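Local coordinates for protein argonaute (Marinitoga piezophila, PDB 5I4A) that uses short 5'-hydroxyl RNA guides to bind complementary single-stranded DNA or RNA targets and cleaves them with the help of divalent metal ions, at residues L444-D449 against E512-L517; D537-L542 against E588-Y593. All blocks are in the same frame, centred on the assembly; numbering follows the deposited sequence.

Both contacts belong to the mixed sheet of the PIWI domain, their centres 10 Å apart. In interaction 1 strands 443-452 and 513-519 run parallel; in interaction 2 strand 539-546, the neighbour of 513-519 on its other side, pairs with the end of strand 582-589. The two contacts meet directly: Val-514 N lies 2.9 Å from Lys-539 O, and Val-514 O lies 3.0 Å from Thr-541 N, both probable hydrogen bonds. Interaction 1 carries at one end Asp-449, inferred to be catalytic and probably a metal ligand, and its nearest atom is about 12 Å from the bound nucleic acid. Interaction 2 lies away from the catalytic site, its nearest atom about 17 Å from the nucleic acid.

Interaction 1: L444-D449 against E512-L517; sequences LYIGID and ENVFIL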
loop_
_atom_site.group_PDB
_atom_site.type_symbol
_atom_site.label_atom_id
_atom_site.label_comp_id
_atom_site.label_asym_id
_atom_site.label_seq_id
_atom_site.Cartn_x
_atom_site.Cartn_y
_atom_site.Cartn_z
ATOM N N LEU A 444 -14.986 -16.016 8.923
ATOM C CA LEU A 444 -13.963 -16.310 7.927
ATOM C C LEU A 444 -13.514 -14.991 7.312
ATOM O O LEU A 444 -14.282 -14.340 6.592
ATOM C CB LEU A 444 -14.495 -17.269 6.864
ATOM C CG LEU A 444 -13.586 -17.547 5.663
ATOM C CD1 LEU A 444 -12.250 -18.097 6.125
ATOM C CD2 LEU A 444 -14.258 -18.505 4.690
ATOM N N TYR A 445 -12.277 -14.598 7.601
ATOM C CA TYR A 445 -11.730 -13.328 7.146
ATOM C C TYR A 445 -10.925 -13.560 5.873
ATOM O O TYR A 445 -9.934 -14.296 5.884
ATOM C CB TYR A 445 -10.869 -12.695 8.239
ATOM C CG TYR A 445 -11.624 -12.511 9.539
ATOM C CD1 TYR A 445 -12.563 -11.499 9.679
ATOM C CD2 TYR A 445 -11.410 -13.357 10.619
ATOM C CE1 TYR A 445 -13.264 -11.328 10.858
ATOM C CE2 TYR A 445 -12.108 -13.194 11.806
ATOM C CZ TYR A 445 -13.031 -12.178 11.918
ATOM O OH TYR A 445 -13.730 -12.009 13.092
ATOM N N ILE A 446 -11.354 -12.926 4.783
ATOM C CA ILE A 446 -10.789 -13.133 3.456
ATOM C C ILE A 446 -10.346 -11.787 2.904
ATOM O O ILE A 446 -11.084 -10.799 2.997
ATOM C CB ILE A 446 -11.812 -13.803 2.518
ATOM C CG1 ILE A 446 -12.141 -15.217 3.006
ATOM C CG2 ILE A 446 -11.298 -13.838 1.087
ATOM C CD1 ILE A 446 -13.296 -15.860 2.270
ATOM N N GLY A 447 -9.144 -11.747 2.340
ATOM C CA GLY A 447 -8.626 -10.559 1.673
ATOM C C GLY A 447 -8.519 -10.809 0.179
ATOM O O GLY A 447 -8.178 -11.914 -0.246
ATOM N N ILE A 448 -8.810 -9.777 -0.610
ATOM C CA ILE A 448 -8.861 -9.885 -2.066
ATOM C C ILE A 448 -7.974 -8.807 -2.671
ATOM O O ILE A 448 -8.220 -7.613 -2.469
ATOM C CB ILE A 448 -10.294 -9.749 -2.608
ATOM C CG1 ILE A 448 -11.235 -10.737 -1.917
ATOM C CG2 ILE A 448 -10.310 -9.951 -4.118
ATOM C CD1 ILE A 448 -10.863 -12.179 -2.129
ATOM N N ASP A 449 -6.961 -9.226 -3.432
ATOM C CA ASP A 449 -6.126 -8.327 -4.223
ATOM C C ASP A 449 -6.329 -8.685 -5.689
ATOM O O ASP A 449 -5.898 -9.753 -6.139
ATOM C CB ASP A 449 -4.652 -8.436 -3.825
ATOM C CG ASP A 449 -3.778 -7.365 -4.477
ATOM O OD1 ASP A 449 -4.085 -6.922 -5.604
ATOM O OD2 ASP A 449 -2.772 -6.967 -3.855
ATOM N N GLU A 512 -20.096 -18.929 10.122
ATOM C CA GLU A 512 -21.374 -18.241 10.252
ATOM C C GLU A 512 -21.350 -16.903 9.528
ATOM O O GLU A 512 -22.366 -16.481 8.967
ATOM C CB GLU A 512 -21.730 -18.053 11.724
ATOM C CG GLU A 512 -23.221 -17.941 11.950
ATOM C CD GLU A 512 -23.986 -19.062 11.263
ATOM O OE1 GLU A 512 -23.975 -20.197 11.783
ATOM O OE2 GLU A 512 -24.578 -18.814 10.191
ATOM N N ASN A 513 -20.198 -16.239 9.502
ATOM C CA ASN A 513 -20.041 -14.968 8.814
ATOM C C ASN A 513 -18.764 -14.994 7.988
ATOM O O ASN A 513 -17.789 -15.661 8.345
ATOM C CB ASN A 513 -20.010 -13.802 9.805
ATOM C CG ASN A 513 -21.128 -13.883 10.828
ATOM O OD1 ASN A 513 -22.273 -13.540 10.537
ATOM N ND2 ASN A 513 -20.798 -14.335 12.033
ATOM N N VAL A 514 -18.777 -14.262 6.876
ATOM C CA VAL A 514 -17.649 -14.209 5.952
ATOM C C VAL A 514 -17.335 -12.748 5.659
ATOM O O VAL A 514 -18.178 -12.024 5.114
ATOM C CB VAL A 514 -17.931 -14.976 4.649
ATOM C CG1 VAL A 514 -16.747 -14.867 3.705
ATOM C CG2 VAL A 514 -18.230 -16.438 4.946
ATOM N N PHE A 515 -16.129 -12.318 6.016
ATOM C CA PHE A 515 -15.668 -10.957 5.781
ATOM C C PHE A 515 -14.840 -10.941 4.502
ATOM O O PHE A 515 -13.802 -11.608 4.424
ATOM C CB PHE A 515 -14.837 -10.447 6.958
ATOM C CG PHE A 515 -15.623 -10.253 8.227
ATOM C CD1 PHE A 515 -16.157 -11.338 8.904
ATOM C CD2 PHE A 515 -15.804 -8.988 8.759
ATOM C CE1 PHE A 515 -16.874 -11.163 10.072
ATOM C CE2 PHE A 515 -16.518 -8.809 9.930
ATOM C CZ PHE A 515 -17.053 -9.898 10.586
ATOM N N ILE A 516 -15.295 -10.187 3.507
ATOM C CA ILE A 516 -14.588 -10.044 2.240
ATOM C C ILE A 516 -14.019 -8.632 2.212
ATOM O O ILE A 516 -14.749 -7.655 2.011
ATOM C CB ILE A 516 -15.491 -10.313 1.030
ATOM C CG1 ILE A 516 -15.999 -11.756 1.046
ATOM C CG2 ILE A 516 -14.743 -10.037 -0.264
ATOM C CD1 ILE A 516 -17.328 -11.928 1.757
ATOM N N LEU A 517 -12.711 -8.524 2.422
ATOM C CA LEU A 517 -12.018 -7.246 2.416
ATOM C C LEU A 517 -11.309 -7.084 1.077
ATOM O O LEU A 517 -10.535 -7.955 0.667
ATOM C CB LEU A 517 -11.020 -7.166 3.570
ATOM C CG LEU A 517 -11.427 -7.881 4.864
ATOM C CD1 LEU A 517 -10.318 -7.780 5.898
ATOM C CD2 LEU A 517 -12.734 -7.338 5.425
#
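Strands 444-449 and 513-517 run parallel, their axes 4.7 Å apart at closest approach and 17° apart in direction. Five backbone hydrogen bonds alternate between them, from Leu-444 N to Asn-513 O (2.9 Å) through to Ile-448 N to Leu-517 O (2.8 Å). Tyr-445 and Phe-515 stand side by side on one face of the sheet. Tyr-445 CE1 sits over a face of the Phe-515 ring, displaced toward its rim and 3.5 Å from Phe-515 CD1, with the ring planes at 44°. In both residues CG is anti to the carbonyl carbon (chi1 -67° in Phe-515), which swings the two rings in the same direction. The Tyr-445 hydroxyl hydrogen-bonds to Gln-601 and Asn-443. These are central strands of the RNase H fold of the PIWI domain, and 443-452 carries Asp-449, a probable catalytic residue. Helix 595-605 covers the aromatic face, where an alanine in place of Phe-515 would probably open a gap beneath Ile-598 and leave the Tyr-445 ring without its flat neighbour. The other face is aliphatic: Ile-446 CD1 meets Val-514 CG1 at 3.9 Å, and Ile-448 CG1 lies alongside Ile-516 CG2 at the same distance. Tyr-496 of helix 485-507 packs against both Ile-446 and Val-514 on this face.

Interaction 2: D537-L542 against E588-Y593; sequences DTKYTL and ENNTDY
Residues 541-542 and 588-589 pair as antiparallel strands, Thr-541 with Asn-589 as a non-hydrogen-bonded pair and Leu-542 with Glu-588 as a hydrogen-bonded one, before 590-593 leaves the strand as a loop beside Lys-539 and Tyr-540. Glu-588 O takes two donors: Thr-541 OG1 at 3.0 Å, in the carbonyl plane, and Leu-542 N from above that plane. The threonine hydroxyl reaches across because OG1 is anti to its own backbone nitrogen (chi1 174°). Where the strand ends, Asn-590 N donates an almost straight bond to Tyr-540 O (3.0 Å). Its side chain turns back over the tyrosine, with ND2 2.9 Å above the centre of one face of the Tyr-540 ring and the amide plane steeply inclined to it, at 72°. From the same amide, Asn-590 OD1 accepts a weak bond from Tyr-540 N. The ring's hydroxyl hydrogen-bonds to Lys-530. Beyond Asn-590, the methyl CG2 of Thr-591 rests 3.2 Å from Tyr-540 O. Asn-589 OD1 accepts Thr-591 N, which makes an Asx turn, and also Thr-591 OG1 at 2.6 Å. Asn-589 ND2 bonds onward to Tyr-593 O. At the outer end, the bent chain of Lys-539 runs past the Asn-590 carbonyl and brings NZ to Asp-592 OD2 at 3.2 Å, a weakly hydrogen-bonded salt bridge; a second ion pair, to Glu-512, is long and weak. Beyond the paired residues, side-chain amides and the Thr-591 hydroxyl thus supplement one backbone bond: Asn-590 bonds to the backbone of Tyr-540 and lies with its amide nitrogen over the ring face, and Asn-589 ties down the turn from within, while the lysine's charge may be shared, unequally, between two acidic groups at the partly exposed margin.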
loop_
_atom_site.group_PDB
_atom_site.type_symbol
_atom_site.label_atom_id
_atom_site.label_comp_id
_atom_site.label_asym_id
_atom_site.label_seq_id
_atom_site.Cartn_x
_atom_site.Cartn_y
_atom_site.Cartn_z
ATOM N N ASP A 537 -25.844 -20.399 1.653
ATOM C CA ASP A 537 -26.609 -19.691 2.674
ATOM C C ASP A 537 -25.716 -19.191 3.803
ATOM O O ASP A 537 -25.915 -19.558 4.961
ATOM C CB ASP A 537 -27.703 -20.594 3.254
ATOM C CG ASP A 537 -28.925 -20.680 2.360
ATOM O OD1 ASP A 537 -29.816 -19.815 2.491
ATOM O OD2 ASP A 537 -28.994 -21.613 1.532
ATOM N N THR A 538 -24.734 -18.354 3.476
ATOM C CA THR A 538 -23.820 -17.819 4.475
ATOM C C THR A 538 -23.960 -16.303 4.552
ATOM O O THR A 538 -24.117 -15.625 3.529
ATOM C CB THR A 538 -22.359 -18.227 4.181
ATOM O OG1 THR A 538 -21.539 -17.940 5.322
ATOM C CG2 THR A 538 -21.801 -17.501 2.980
ATOM N N LYS A 539 -23.934 -15.784 5.776
ATOM C CA LYS A 539 -23.998 -14.349 6.001
ATOM C C LYS A 539 -22.609 -13.746 5.819
ATOM O O LYS A 539 -21.598 -14.375 6.139
ATOM C CB LYS A 539 -24.569 -14.075 7.394
ATOM C CG LYS A 539 -26.014 -14.586 7.515
ATOM C CD LYS A 539 -26.480 -14.807 8.953
ATOM C CE LYS A 539 -25.666 -15.808 9.730
ATOM N NZ LYS A 539 -26.047 -15.734 11.170
ATOM N N TYR A 540 -22.559 -12.540 5.255
ATOM C CA TYR A 540 -21.293 -11.973 4.814
ATOM C C TYR A 540 -21.337 -10.455 4.926
ATOM O O TYR A 540 -22.362 -9.859 5.270
ATOM C CB TYR A 540 -20.980 -12.389 3.374
ATOM C CG TYR A 540 -22.035 -11.926 2.402
ATOM C CD1 TYR A 540 -23.140 -12.716 2.130
ATOM C CD2 TYR A 540 -21.939 -10.688 1.775
ATOM C CE1 TYR A 540 -24.114 -12.300 1.258
ATOM C CE2 TYR A 540 -22.916 -10.261 0.897
ATOM C CZ TYR A 540 -24.000 -11.077 0.645
ATOM O OH TYR A 540 -24.987 -10.685 -0.217
ATOM N N THR A 541 -20.200 -9.833 4.618
ATOM C CA THR A 541 -20.093 -8.388 4.500
ATOM C C THR A 541 -19.049 -8.074 3.438
ATOM O O THR A 541 -18.026 -8.758 3.342
ATOM C CB THR A 541 -19.716 -7.730 5.834
ATOM O OG1 THR A 541 -19.483 -6.331 5.628
ATOM C CG2 THR A 541 -18.463 -8.373 6.425
ATOM N N LEU A 542 -19.320 -7.049 2.637
ATOM C CA LEU A 542 -18.421 -6.616 1.573
ATOM C C LEU A 542 -17.777 -5.303 1.989
ATOM O O LEU A 542 -18.478 -4.324 2.265
ATOM C CB LEU A 542 -19.167 -6.464 0.249
ATOM C CG LEU A 542 -19.759 -7.782 -0.247
ATOM C CD1 LEU A 542 -20.265 -7.655 -1.677
ATOM C CD2 LEU A 542 -18.715 -8.877 -0.124
ATOM N N GLU A 588 -21.690 -3.796 1.609
ATOM C CA GLU A 588 -22.871 -4.594 1.888
ATOM C C GLU A 588 -22.679 -5.256 3.243
ATOM O O GLU A 588 -21.551 -5.441 3.712
ATOM C CB GLU A 588 -23.110 -5.654 0.806
ATOM C CG GLU A 588 -24.568 -5.855 0.430
ATOM C CD GLU A 588 -25.107 -4.723 -0.422
ATOM O OE1 GLU A 588 -24.605 -4.531 -1.549
ATOM O OE2 GLU A 588 -26.027 -4.018 0.041
ATOM N N ASN A 589 -23.792 -5.609 3.880
ATOM C CA ASN A 589 -23.715 -6.312 5.154
ATOM C C ASN A 589 -25.029 -7.018 5.426
ATOM O O ASN A 589 -26.080 -6.377 5.493
ATOM C CB ASN A 589 -23.381 -5.359 6.305
ATOM C CG ASN A 589 -23.328 -6.063 7.647
ATOM O OD1 ASN A 589 -23.049 -7.258 7.719
ATOM N ND2 ASN A 589 -23.622 -5.329 8.716
ATOM N N ASN A 590 -24.963 -8.338 5.599
ATOM C CA ASN A 590 -26.091 -9.125 6.082
ATOM C C ASN A 590 -25.681 -10.010 7.255
ATOM O O ASN A 590 -26.368 -10.992 7.558
ATOM C CB ASN A 590 -26.707 -9.964 4.957
ATOM C CG ASN A 590 -25.684 -10.806 4.220
ATOM O OD1 ASN A 590 -25.696 -12.031 4.314
ATOM N ND2 ASN A 590 -24.804 -10.152 3.467
ATOM N N THR A 591 -24.577 -9.677 7.925
ATOM C CA THR A 591 -24.220 -10.364 9.155
ATOM C C THR A 591 -25.047 -9.809 10.313
ATOM O O THR A 591 -25.738 -8.792 10.193
ATOM C CB THR A 591 -22.727 -10.210 9.471
ATOM O OG1 THR A 591 -22.425 -8.838 9.737
ATOM C CG2 THR A 591 -21.859 -10.703 8.321
ATOM N N ASP A 592 -24.976 -10.495 11.449
ATOM C CA ASP A 592 -25.604 -10.021 12.675
ATOM C C ASP A 592 -24.748 -8.999 13.414
ATOM O O ASP A 592 -25.140 -8.538 14.491
ATOM C CB ASP A 592 -25.914 -11.204 13.590
ATOM C CG ASP A 592 -26.830 -12.217 12.926
ATOM O OD1 ASP A 592 -27.635 -11.813 12.055
ATOM O OD2 ASP A 592 -26.755 -13.412 13.280
ATOM N N TYR A 593 -23.597 -8.636 12.857
ATOM C CA TYR A 593 -22.756 -7.605 13.438
ATOM C C TYR A 593 -23.206 -6.231 12.967
ATOM O O TYR A 593 -23.639 -6.059 11.824
ATOM C CB TYR A 593 -21.293 -7.816 13.048
ATOM C CG TYR A 593 -20.634 -9.016 13.677
ATOM C CD1 TYR A 593 -20.408 -9.067 15.045
ATOM C CD2 TYR A 593 -20.207 -10.085 12.901
ATOM C CE1 TYR A 593 -19.793 -10.157 15.625
ATOM C CE2 TYR A 593 -19.590 -11.180 13.473
ATOM C CZ TYR A 593 -19.384 -11.211 14.835
ATOM O OH TYR A 593 -18.769 -12.300 15.409
#